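Local coordinates for synaptic vesicle glycoprotein 2C (Homo sapiens, PDB 5JLV), which is a synaptic vesicle membrane glycoprotein whose luminal domain serves as a neuronal receptor for botulinum neurotoxin A, at residues D26-F31 / M45-G50; S65-C70 / T80-C85; C85-T90 / S105-C110. One frame throughout, in Å; residues are numbered along the deposited sequence.

Contact 1 (D26-F31 / M45-G50); sequences DKYANF and MEYDNG
Lys27 lies alongside Glu46 and brings its ammonium end to two acids. NZ makes a salt bridge to Glu46 OE2 (3.3 Å, weak as a hydrogen bond) and another to Asp48 OD2 at 3.5 Å. Lys27 CG sits between its backbone N and carbonyl carbon (chi1 76°), and a bend at chi3 leaves NZ beside both the Glu46 and Asp48 carboxylates. Lys68 of the next strand also pairs with Glu46 OE2. Glu46 OE2 and Asp48 OD1 are only 2.6 Å apart, so one of these acids probably holds a proton. The two segments are parallel strands on successive coils of a beta-helix, the fold of pentapeptide-repeat proteins. Asp26 O, Tyr28 O, Glu46 O and Asp48 O accept the ladder bonds. On the face opposite Lys27, the Tyr28 and Tyr47 rings run side by side. Their planes are 9° apart but slid, with centroids 5.8 Å apart. Met45 bends at chi2 and chi3, which carries CE to Tyr28 CE2. Past the corner, Phe31 lays one ring face on Gly50, whose CA is 3.8 Å from the ring centroid in a CH-pi contact. Phe31 CZ also meets Tyr47 CD1 at 3.8 Å.

Contact 2 (S65-C70 / T80-C85); sequences SVFKSC and TYFKNC. With NAG (2-acetamido-2-deoxy-beta-D-glucopyranose), chain M.
Phe67 and Phe82 form the aromatic part of this buried contact. The pair is an offset edge-to-face one, with the edge of Phe82 turned toward the face of Phe67. The planes stand at 77° and the centroids are 5.7 Å apart. The nearest atoms are Phe67 CZ and Phe82 CE2, at 3.9 Å. The two side chains cross at about a right angle.

Sulfur contacts come next. Cys85 SG lies at the edge of the Phe67 ring, near its plane, 4.2 Å from CE1. The same sulfur packs on Ser65 CB and takes a weak hydrogen bond from Ser65 N, at 3.6 Å. Cys85 SG is anti to its carbonyl carbon (chi1 -69°), which puts the sulfur between Ser65 CB and the Phe67 edge.

Polar contacts are few. Cys85 CA points a hydrogen at Ser65 O across 3.2 Å. Ser65 OG hydrogen-bonds to Lys63 O, at the end of the preceding strand 60-63.

The glycan is held by a covalent bond of 1.4 Å between Asn84 ND2 and C1 of the N-acetylglucosamine. Asn84, Cys85 and Thr86 spell an N-glycosylation sequon. Asn84 ND2 also hydrogen-bonds to Asp64 OD1, which probably limits rotation of the glycosylated amide. Asn84 has a left-handed backbone, and the chain turns a corner of the beta-helix there.

The contact runs between two walls of the helix, not along a ladder. Strand 66-68 pairs with strands 46-53 and 86-88, strand 81-83 with 60-63 and 102-103, and Phe62 meets both rings inside the coil.

Contact 3 (C85-T90 / S105-C110); sequences CTFIDT and SEFKNC. With NAG (2-acetamido-2-deoxy-beta-D-glucopyranose), chain E.
Phe87 and Phe107 lie side by side with their planes 12° apart. The rings are slid, so they barely overlap, and their centroids are 4.9 Å apart. The closest atoms are Phe87 CD1 and Phe107 CE1, at 3.4 Å. Glu106 O and Ser105 CB sit at the edge of the Phe87 ring, near its plane. Phe67, one coil earlier, meets Phe87 on the side away from Phe107, with its plane nearly parallel. Phe102 meets Phe107 edge-to-face and stands about perpendicular to Phe87. The other flat pair is the Asp89 carboxylate and the Asn109 amide, 15° from coplanar. A weak hydrogen bond of 3.3 Å runs from Asn109 ND2 to Asp89 OD1.

The rings form a row of near-parallel, slipped aromatics along the inside of a beta-helix, one from each coil. The strands are parallel and in register. Backbone bonds run Cys85 O to Glu106 N, Phe87 to both Glu106 O and Lys108 N, and Asp89 N to Lys108 O. Ser105 OG extends the ladder by accepting from Cys85 N at 3.1 Å, and it also bonds to Phe82 O.

At the corner, Cys110 SG takes a weak bond from Thr90 N and lies 3.2 Å from Phe87 O. Its chi1 of -71° places the sulfur against Phe87 CB. Asn109 ND2 carries an N-acetylglucosamine, and Asn109, Cys110 and Ser111 form the sequon. The sugar's acetamide lies along the face that carries Ile88 and Lys108: its O7 is 3.4 Å from Ile88 CG2, and its C8 is 3.5 Å from Lys108 CB. Asn109 OD1 bonds to an aromatic side chain of a second protein chain, and Cys110 pairs with an antiparallel strand of that chain.

The three contacts follow one another along the chain of one beta-helix. Contacts 1 and 3 are ladders between successive coils; contact 2 packs one wall against another across the interior. Contacts 1 and 2 have centres about 11 Å apart. They meet where Tyr47 N and Val66 O, 2.8 Å apart, probably hydrogen-bond. Contacts 2 and 3 are closer, about 8 Å between centres, and share Cys85. There Phe67 O and Ile88 N, also 2.8 Å apart, probably bond. Contacts 1 and 3 do not touch; their nearest atoms are about 6 Å apart. The rings of Tyr47, Phe67, Phe87 and Phe107 link all three. Contacts 2 and 3 each carry a glycan. The partner chain pairs with contact 3 but does not reach contact 1.

Contact 1 (D26-F31 / M45-G50)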
loop_
_atom_site.group_PDB
_atom_site.type_symbol
_atom_site.label_atom_id
_atom_site.label_comp_id
_atom_site.label_asym_id
_atom_site.label_seq_id
_atom_site.Cartn_x
_atom_site.Cartn_y
_atom_site.Cartn_z
ATOM N N ASP C 26 8.199 8.732 -35.450
ATOM C CA ASP C 26 8.166 7.383 -34.894
ATOM C C ASP C 26 6.876 6.981 -34.168
ATOM O O ASP C 26 6.826 5.903 -33.579
ATOM C CB ASP C 26 9.380 7.144 -33.979
ATOM C CG ASP C 26 10.565 6.523 -34.717
ATOM O OD1 ASP C 26 10.478 6.350 -35.951
ATOM O OD2 ASP C 26 11.589 6.211 -34.065
ATOM N N LYS C 27 5.832 7.811 -34.211
ATOM C CA LYS C 27 4.633 7.474 -33.427
ATOM C C LYS C 27 3.245 7.825 -33.944
ATOM O O LYS C 27 3.051 8.781 -34.710
ATOM C CB LYS C 27 4.780 7.908 -31.957
ATOM C CG LYS C 27 4.632 9.392 -31.689
ATOM C CD LYS C 27 4.780 9.671 -30.198
ATOM C CE LYS C 27 6.148 9.236 -29.691
ATOM N NZ LYS C 27 6.338 9.537 -28.248
ATOM N N TYR C 28 2.285 7.013 -33.496
ATOM C CA TYR C 28 0.857 7.288 -33.618
ATOM C C TYR C 28 0.297 7.585 -32.224
ATOM O O TYR C 28 0.773 7.032 -31.220
ATOM C CB TYR C 28 0.126 6.076 -34.200
ATOM C CG TYR C 28 0.451 5.753 -35.639
ATOM C CD1 TYR C 28 -0.333 6.255 -36.680
ATOM C CD2 TYR C 28 1.516 4.915 -35.965
ATOM C CE1 TYR C 28 -0.056 5.942 -38.000
ATOM C CE2 TYR C 28 1.802 4.599 -37.288
ATOM C CZ TYR C 28 1.014 5.117 -38.299
ATOM O OH TYR C 28 1.291 4.812 -39.613
ATOM N N ALA C 29 -0.702 8.459 -32.163
ATOM C CA ALA C 29 -1.280 8.878 -30.882
ATOM C C ALA C 29 -2.791 9.112 -30.967
ATOM O O ALA C 29 -3.319 9.496 -32.023
ATOM C CB ALA C 29 -0.570 10.123 -30.361
ATOM N N ASN C 30 -3.478 8.863 -29.849
ATOM C CA ASN C 30 -4.885 9.238 -29.684
ATOM C C ASN C 30 -5.777 8.722 -30.818
ATOM O O ASN C 30 -6.521 9.490 -31.444
ATOM C CB ASN C 30 -5.018 10.769 -29.539
ATOM C CG ASN C 30 -6.293 11.189 -28.828
ATOM O OD1 ASN C 30 -7.238 10.412 -28.696
ATOM N ND2 ASN C 30 -6.331 12.434 -28.379
ATOM N N PHE C 31 -5.687 7.424 -31.087
ATOM C CA PHE C 31 -6.478 6.813 -32.146
ATOM C C PHE C 31 -7.350 5.710 -31.589
ATOM O O PHE C 31 -7.084 5.167 -30.499
ATOM C CB PHE C 31 -5.584 6.278 -33.279
ATOM C CG PHE C 31 -4.611 5.216 -32.841
ATOM C CD1 PHE C 31 -3.326 5.558 -32.433
ATOM C CD2 PHE C 31 -4.974 3.866 -32.847
ATOM C CE1 PHE C 31 -2.431 4.584 -32.027
ATOM C CE2 PHE C 31 -4.077 2.886 -32.438
ATOM C CZ PHE C 31 -2.804 3.247 -32.030
ATOM N N MET C 45 7.562 1.255 -34.496
ATOM C CA MET C 45 6.612 2.323 -34.215
ATOM C C MET C 45 6.298 2.446 -32.724
ATOM O O MET C 45 6.275 1.442 -32.003
ATOM C CB MET C 45 5.304 2.071 -34.971
ATOM C CG MET C 45 5.442 1.991 -36.483
ATOM S SD MET C 45 6.153 3.494 -37.165
ATOM C CE MET C 45 4.975 4.729 -36.610
ATOM N N GLU C 46 6.046 3.672 -32.271
ATOM C CA GLU C 46 5.421 3.879 -30.976
ATOM C C GLU C 46 3.926 4.182 -31.135
ATOM O O GLU C 46 3.509 4.821 -32.109
ATOM C CB GLU C 46 6.126 4.977 -30.169
ATOM C CG GLU C 46 5.563 5.131 -28.757
ATOM C CD GLU C 46 6.388 6.033 -27.861
ATOM O OE1 GLU C 46 7.601 6.199 -28.121
ATOM O OE2 GLU C 46 5.827 6.562 -26.875
ATOM N N TYR C 47 3.132 3.695 -30.187
ATOM C CA TYR C 47 1.704 3.948 -30.151
ATOM C C TYR C 47 1.337 4.477 -28.756
ATOM O O TYR C 47 1.446 3.746 -27.765
ATOM C CB TYR C 47 0.914 2.656 -30.476
ATOM C CG TYR C 47 1.353 1.978 -31.774
ATOM C CD1 TYR C 47 0.813 2.368 -33.005
ATOM C CD2 TYR C 47 2.330 0.980 -31.770
ATOM C CE1 TYR C 47 1.217 1.761 -34.193
ATOM C CE2 TYR C 47 2.739 0.370 -32.953
ATOM C CZ TYR C 47 2.176 0.766 -34.158
ATOM O OH TYR C 47 2.586 0.181 -35.331
ATOM N N ASP C 48 0.950 5.757 -28.696
ATOM C CA ASP C 48 0.581 6.440 -27.446
ATOM C C ASP C 48 -0.927 6.561 -27.404
ATOM O O ASP C 48 -1.539 7.026 -28.377
ATOM C CB ASP C 48 1.166 7.865 -27.398
ATOM C CG ASP C 48 2.633 7.896 -27.008
ATOM O OD1 ASP C 48 3.260 6.822 -26.888
ATOM O OD2 ASP C 48 3.169 9.018 -26.825
ATOM N N ASN C 49 -1.528 6.149 -26.288
ATOM C CA ASN C 49 -2.974 6.289 -26.085
ATOM C C ASN C 49 -3.794 5.689 -27.228
ATOM O O ASN C 49 -4.770 6.272 -27.697
ATOM C CB ASN C 49 -3.332 7.760 -25.837
ATOM C CG ASN C 49 -2.529 8.357 -24.702
ATOM O OD1 ASN C 49 -2.834 8.132 -23.534
ATOM N ND2 ASN C 49 -1.467 9.086 -25.038
ATOM N N GLY C 50 -3.369 4.520 -27.683
ATOM C CA GLY C 50 -4.085 3.794 -28.710
ATOM C C GLY C 50 -5.164 2.941 -28.086
ATOM O O GLY C 50 -4.947 2.303 -27.049
HETATM O O HOH W 1 -7.526 7.187 -28.192
#

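Contact 2 (S65-C70 / T80-C85)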
loop_
_atom_site.group_PDB
_atom_site.type_symbol
_atom_site.label_atom_id
_atom_site.label_comp_id
_atom_site.label_asym_id
_atom_site.label_seq_id
_atom_site.Cartn_x
_atom_site.Cartn_y
_atom_site.Cartn_z
ATOM N N SER C 65 8.274 -2.518 -31.350
ATOM C CA SER C 65 7.329 -1.439 -31.178
ATOM C C SER C 65 7.114 -1.137 -29.717
ATOM O O SER C 65 7.355 -1.988 -28.855
ATOM C CB SER C 65 6.002 -1.778 -31.860
ATOM O OG SER C 65 6.158 -1.778 -33.270
ATOM N N VAL C 66 6.686 0.089 -29.440
ATOM C CA VAL C 66 6.390 0.530 -28.085
ATOM C C VAL C 66 4.901 0.903 -27.989
ATOM O O VAL C 66 4.375 1.616 -28.840
ATOM C CB VAL C 66 7.286 1.719 -27.663
ATOM C CG1 VAL C 66 6.883 2.248 -26.282
ATOM C CG2 VAL C 66 8.752 1.303 -27.664
ATOM N N PHE C 67 4.226 0.376 -26.977
ATOM C CA PHE C 67 2.839 0.743 -26.705
ATOM C C PHE C 67 2.782 1.439 -25.351
ATOM O O PHE C 67 3.031 0.810 -24.311
ATOM C CB PHE C 67 1.926 -0.498 -26.711
ATOM C CG PHE C 67 1.879 -1.220 -28.029
ATOM C CD1 PHE C 67 2.884 -2.122 -28.386
ATOM C CD2 PHE C 67 0.815 -1.023 -28.910
ATOM C CE1 PHE C 67 2.840 -2.793 -29.602
ATOM C CE2 PHE C 67 0.769 -1.684 -30.135
ATOM C CZ PHE C 67 1.783 -2.575 -30.477
ATOM N N LYS C 68 2.479 2.741 -25.368
ATOM C CA LYS C 68 2.341 3.536 -24.134
ATOM C C LYS C 68 0.885 3.952 -23.857
ATOM O O LYS C 68 0.250 4.588 -24.697
ATOM C CB LYS C 68 3.237 4.785 -24.182
ATOM C CG LYS C 68 3.464 5.415 -22.808
ATOM C CD LYS C 68 4.228 6.740 -22.877
ATOM C CE LYS C 68 5.739 6.545 -22.775
ATOM N NZ LYS C 68 6.315 5.821 -23.950
ATOM N N SER C 69 0.382 3.605 -22.665
ATOM C CA SER C 69 -0.980 3.974 -22.233
ATOM C C SER C 69 -2.029 3.550 -23.243
ATOM O O SER C 69 -2.978 4.284 -23.500
ATOM C CB SER C 69 -1.096 5.483 -21.969
ATOM O OG SER C 69 -0.123 5.887 -21.045
ATOM N N CYS C 70 -1.836 2.374 -23.834
ATOM C CA CYS C 70 -2.805 1.849 -24.769
ATOM C C CYS C 70 -3.836 1.025 -24.028
ATOM O O CYS C 70 -3.630 0.664 -22.858
ATOM C CB CYS C 70 -2.116 1.048 -25.863
ATOM S SG CYS C 70 -1.140 2.095 -26.979
ATOM N N THR C 80 -1.183 -14.012 -34.582
ATOM C CA THR C 80 -0.801 -12.657 -34.239
ATOM C C THR C 80 0.318 -12.659 -33.198
ATOM O O THR C 80 0.243 -13.362 -32.188
ATOM C CB THR C 80 -2.018 -11.849 -33.759
ATOM O OG1 THR C 80 -2.961 -11.721 -34.844
ATOM C CG2 THR C 80 -1.601 -10.473 -33.292
ATOM N N TYR C 81 1.361 -11.882 -33.462
ATOM C CA TYR C 81 2.516 -11.832 -32.568
ATOM C C TYR C 81 3.012 -10.414 -32.326
ATOM O O TYR C 81 3.048 -9.585 -33.239
ATOM C CB TYR C 81 3.665 -12.616 -33.152
ATOM C CG TYR C 81 3.501 -14.116 -33.197
ATOM C CD1 TYR C 81 3.800 -14.900 -32.082
ATOM C CD2 TYR C 81 3.131 -14.758 -34.376
ATOM C CE1 TYR C 81 3.697 -16.284 -32.131
ATOM C CE2 TYR C 81 3.024 -16.133 -34.434
ATOM C CZ TYR C 81 3.310 -16.893 -33.309
ATOM O OH TYR C 81 3.228 -18.268 -33.364
ATOM N N PHE C 82 3.433 -10.173 -31.089
ATOM C CA PHE C 82 4.190 -8.999 -30.720
ATOM C C PHE C 82 5.610 -9.449 -30.419
ATOM O O PHE C 82 5.840 -10.141 -29.428
ATOM C CB PHE C 82 3.573 -8.360 -29.476
ATOM C CG PHE C 82 2.150 -7.927 -29.661
ATOM C CD1 PHE C 82 1.099 -8.818 -29.430
ATOM C CD2 PHE C 82 1.852 -6.623 -30.032
ATOM C CE1 PHE C 82 -0.222 -8.415 -29.600
ATOM C CE2 PHE C 82 0.528 -6.210 -30.194
ATOM C CZ PHE C 82 -0.502 -7.107 -29.989
ATOM N N LYS C 83 6.552 -9.072 -31.284
ATOM C CA LYS C 83 7.953 -9.498 -31.179
ATOM C C LYS C 83 8.861 -8.339 -30.765
ATOM O O LYS C 83 8.922 -7.315 -31.458
ATOM C CB LYS C 83 8.435 -10.078 -32.514
ATOM C CG LYS C 83 7.625 -11.269 -33.009
ATOM C CD LYS C 83 8.135 -11.806 -34.348
ATOM C CE LYS C 83 7.129 -12.766 -34.981
ATOM N NZ LYS C 83 7.630 -13.415 -36.226
ATOM N N ASN C 84 9.555 -8.497 -29.635
ATOM C CA ASN C 84 10.465 -7.460 -29.123
ATOM C C ASN C 84 9.733 -6.131 -28.915
ATOM O O ASN C 84 10.240 -5.056 -29.240
ATOM C CB ASN C 84 11.673 -7.287 -30.062
ATOM C CG ASN C 84 12.824 -6.542 -29.414
ATOM O OD1 ASN C 84 13.019 -6.595 -28.199
ATOM N ND2 ASN C 84 13.602 -5.845 -30.233
ATOM N N CYS C 85 8.520 -6.221 -28.387
ATOM C CA CYS C 85 7.736 -5.041 -28.105
ATOM C C CYS C 85 7.800 -4.687 -26.627
ATOM O O CYS C 85 7.996 -5.562 -25.783
ATOM C CB CYS C 85 6.293 -5.230 -28.591
ATOM S SG CYS C 85 6.178 -5.257 -30.414
HETATM C C1 NAG M . 14.763 -5.071 -29.938
HETATM C C2 NAG M . 16.006 -5.754 -30.495
HETATM C C3 NAG M . 17.272 -5.040 -30.036
HETATM C C4 NAG M . 17.169 -3.538 -30.277
HETATM C C5 NAG M . 15.855 -2.988 -29.734
HETATM C C6 NAG M . 15.719 -1.501 -30.042
HETATM C C7 NAG M . 15.954 -8.135 -30.955
HETATM C C8 NAG M . 16.182 -9.512 -30.404
HETATM N N2 NAG M . 16.040 -7.142 -30.075
HETATM O O3 NAG M . 18.399 -5.561 -30.751
HETATM O O4 NAG M . 18.265 -2.876 -29.636
HETATM O O5 NAG M . 14.765 -3.697 -30.318
HETATM O O6 NAG M . 14.332 -1.164 -30.162
HETATM O O7 NAG M . 15.705 -7.941 -32.132
#

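Contact 3 (C85-T90 / S105-C110)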
loop_
_atom_site.group_PDB
_atom_site.type_symbol
_atom_site.label_atom_id
_atom_site.label_comp_id
_atom_site.label_asym_id
_atom_site.label_seq_id
_atom_site.Cartn_x
_atom_site.Cartn_y
_atom_site.Cartn_z
ATOM N N CYS C 85 8.520 -6.221 -28.387
ATOM C CA CYS C 85 7.736 -5.041 -28.105
ATOM C C CYS C 85 7.800 -4.687 -26.627
ATOM O O CYS C 85 7.996 -5.562 -25.783
ATOM C CB CYS C 85 6.293 -5.230 -28.591
ATOM S SG CYS C 85 6.178 -5.257 -30.414
ATOM N N THR C 86 7.689 -3.394 -26.328
ATOM C CA THR C 86 7.571 -2.924 -24.958
ATOM C C THR C 86 6.178 -2.337 -24.714
ATOM O O THR C 86 5.684 -1.509 -25.497
ATOM C CB THR C 86 8.657 -1.889 -24.631
ATOM O OG1 THR C 86 9.933 -2.450 -24.938
ATOM C CG2 THR C 86 8.616 -1.506 -23.154
ATOM N N PHE C 87 5.541 -2.787 -23.642
ATOM C CA PHE C 87 4.234 -2.270 -23.261
ATOM C C PHE C 87 4.359 -1.547 -21.931
ATOM O O PHE C 87 4.867 -2.117 -20.949
ATOM C CB PHE C 87 3.228 -3.406 -23.132
ATOM C CG PHE C 87 3.070 -4.216 -24.375
ATOM C CD1 PHE C 87 3.890 -5.313 -24.612
ATOM C CD2 PHE C 87 2.085 -3.897 -25.301
ATOM C CE1 PHE C 87 3.739 -6.074 -25.759
ATOM C CE2 PHE C 87 1.929 -4.644 -26.460
ATOM C CZ PHE C 87 2.760 -5.736 -26.688
ATOM N N ILE C 88 3.900 -0.295 -21.917
ATOM C CA ILE C 88 4.016 0.595 -20.758
ATOM C C ILE C 88 2.635 1.124 -20.375
ATOM O O ILE C 88 1.917 1.635 -21.231
ATOM C CB ILE C 88 4.939 1.799 -21.068
ATOM C CG1 ILE C 88 6.378 1.321 -21.345
ATOM C CG2 ILE C 88 4.917 2.822 -19.922
ATOM C CD1 ILE C 88 7.163 2.240 -22.256
ATOM N N ASP C 89 2.281 1.022 -19.090
ATOM C CA ASP C 89 1.001 1.556 -18.575
ATOM C C ASP C 89 -0.203 1.163 -19.464
ATOM O O ASP C 89 -1.097 1.976 -19.723
ATOM C CB ASP C 89 1.054 3.094 -18.448
ATOM C CG ASP C 89 2.148 3.592 -17.491
ATOM O OD1 ASP C 89 2.813 2.787 -16.789
ATOM O OD2 ASP C 89 2.335 4.823 -17.435
ATOM N N THR C 90 -0.195 -0.069 -19.957
ATOM C CA THR C 90 -1.163 -0.499 -20.956
ATOM C C THR C 90 -2.128 -1.487 -20.314
ATOM O O THR C 90 -1.754 -2.241 -19.403
ATOM C CB THR C 90 -0.449 -1.068 -22.208
ATOM O OG1 THR C 90 0.159 0.006 -22.928
ATOM C CG2 THR C 90 -1.412 -1.827 -23.151
ATOM N N SER C 105 9.082 -9.959 -25.366
ATOM C CA SER C 105 8.446 -8.688 -25.092
ATOM C C SER C 105 8.507 -8.314 -23.621
ATOM O O SER C 105 8.715 -9.154 -22.763
ATOM C CB SER C 105 7.001 -8.676 -25.598
ATOM O OG SER C 105 6.992 -8.490 -26.997
ATOM N N GLU C 106 8.310 -7.036 -23.354
ATOM C CA GLU C 106 8.542 -6.473 -22.060
ATOM C C GLU C 106 7.280 -5.716 -21.617
ATOM O O GLU C 106 6.687 -4.960 -22.412
ATOM C CB GLU C 106 9.746 -5.535 -22.169
ATOM C CG GLU C 106 9.964 -4.634 -20.981
ATOM C CD GLU C 106 10.801 -5.281 -19.903
ATOM O OE1 GLU C 106 11.643 -6.149 -20.226
ATOM O OE2 GLU C 106 10.625 -4.899 -18.730
ATOM N N PHE C 107 6.861 -5.936 -20.370
ATOM C CA PHE C 107 5.704 -5.235 -19.803
ATOM C C PHE C 107 6.133 -4.413 -18.595
ATOM O O PHE C 107 6.842 -4.914 -17.734
ATOM C CB PHE C 107 4.610 -6.230 -19.376
ATOM C CG PHE C 107 4.074 -7.060 -20.500
ATOM C CD1 PHE C 107 2.956 -6.633 -21.230
ATOM C CD2 PHE C 107 4.671 -8.281 -20.829
ATOM C CE1 PHE C 107 2.459 -7.401 -22.277
ATOM C CE2 PHE C 107 4.174 -9.051 -21.879
ATOM C CZ PHE C 107 3.071 -8.610 -22.606
ATOM N N LYS C 108 5.681 -3.158 -18.542
ATOM C CA LYS C 108 6.009 -2.218 -17.456
ATOM C C LYS C 108 4.707 -1.591 -16.950
ATOM O O LYS C 108 4.070 -0.822 -17.674
ATOM C CB LYS C 108 6.932 -1.095 -17.957
ATOM C CG LYS C 108 8.066 -1.534 -18.862
ATOM C CD LYS C 108 9.387 -1.554 -18.130
ATOM C CE LYS C 108 10.548 -1.789 -19.083
ATOM N NZ LYS C 108 11.177 -0.539 -19.596
ATOM N N ASN C 109 4.307 -1.942 -15.725
ATOM C CA ASN C 109 3.072 -1.415 -15.121
ATOM C C ASN C 109 1.839 -1.685 -15.979
ATOM O O ASN C 109 1.020 -0.786 -16.201
ATOM C CB ASN C 109 3.146 0.103 -14.887
ATOM C CG ASN C 109 4.332 0.537 -14.054
ATOM O OD1 ASN C 109 4.868 -0.204 -13.222
ATOM N ND2 ASN C 109 4.736 1.787 -14.268
ATOM N N CYS C 110 1.706 -2.916 -16.454
ATOM C CA CYS C 110 0.607 -3.252 -17.310
ATOM C C CYS C 110 -0.456 -4.023 -16.545
ATOM O O CYS C 110 -0.148 -4.824 -15.639
ATOM C CB CYS C 110 1.088 -4.037 -18.535
ATOM S SG CYS C 110 2.012 -3.010 -19.703
HETATM C C1 NAG E . 5.805 2.464 -13.550
HETATM C C2 NAG E . 6.612 3.382 -14.461
HETATM C C3 NAG E . 7.597 4.221 -13.655
HETATM C C4 NAG E . 6.906 4.889 -12.473
HETATM C C5 NAG E . 6.081 3.880 -11.681
HETATM C C6 NAG E . 5.330 4.561 -10.544
HETATM C C7 NAG E . 7.344 2.951 -16.734
HETATM C C8 NAG E . 8.258 2.151 -17.614
HETATM N N2 NAG E . 7.323 2.598 -15.452
HETATM O O3 NAG E . 8.172 5.224 -14.501
HETATM O O4 NAG E . 7.889 5.479 -11.616
HETATM O O5 NAG E . 5.150 3.242 -12.551
HETATM O O6 NAG E . 4.689 5.744 -11.036
HETATM O O7 NAG E . 6.664 3.867 -17.166
#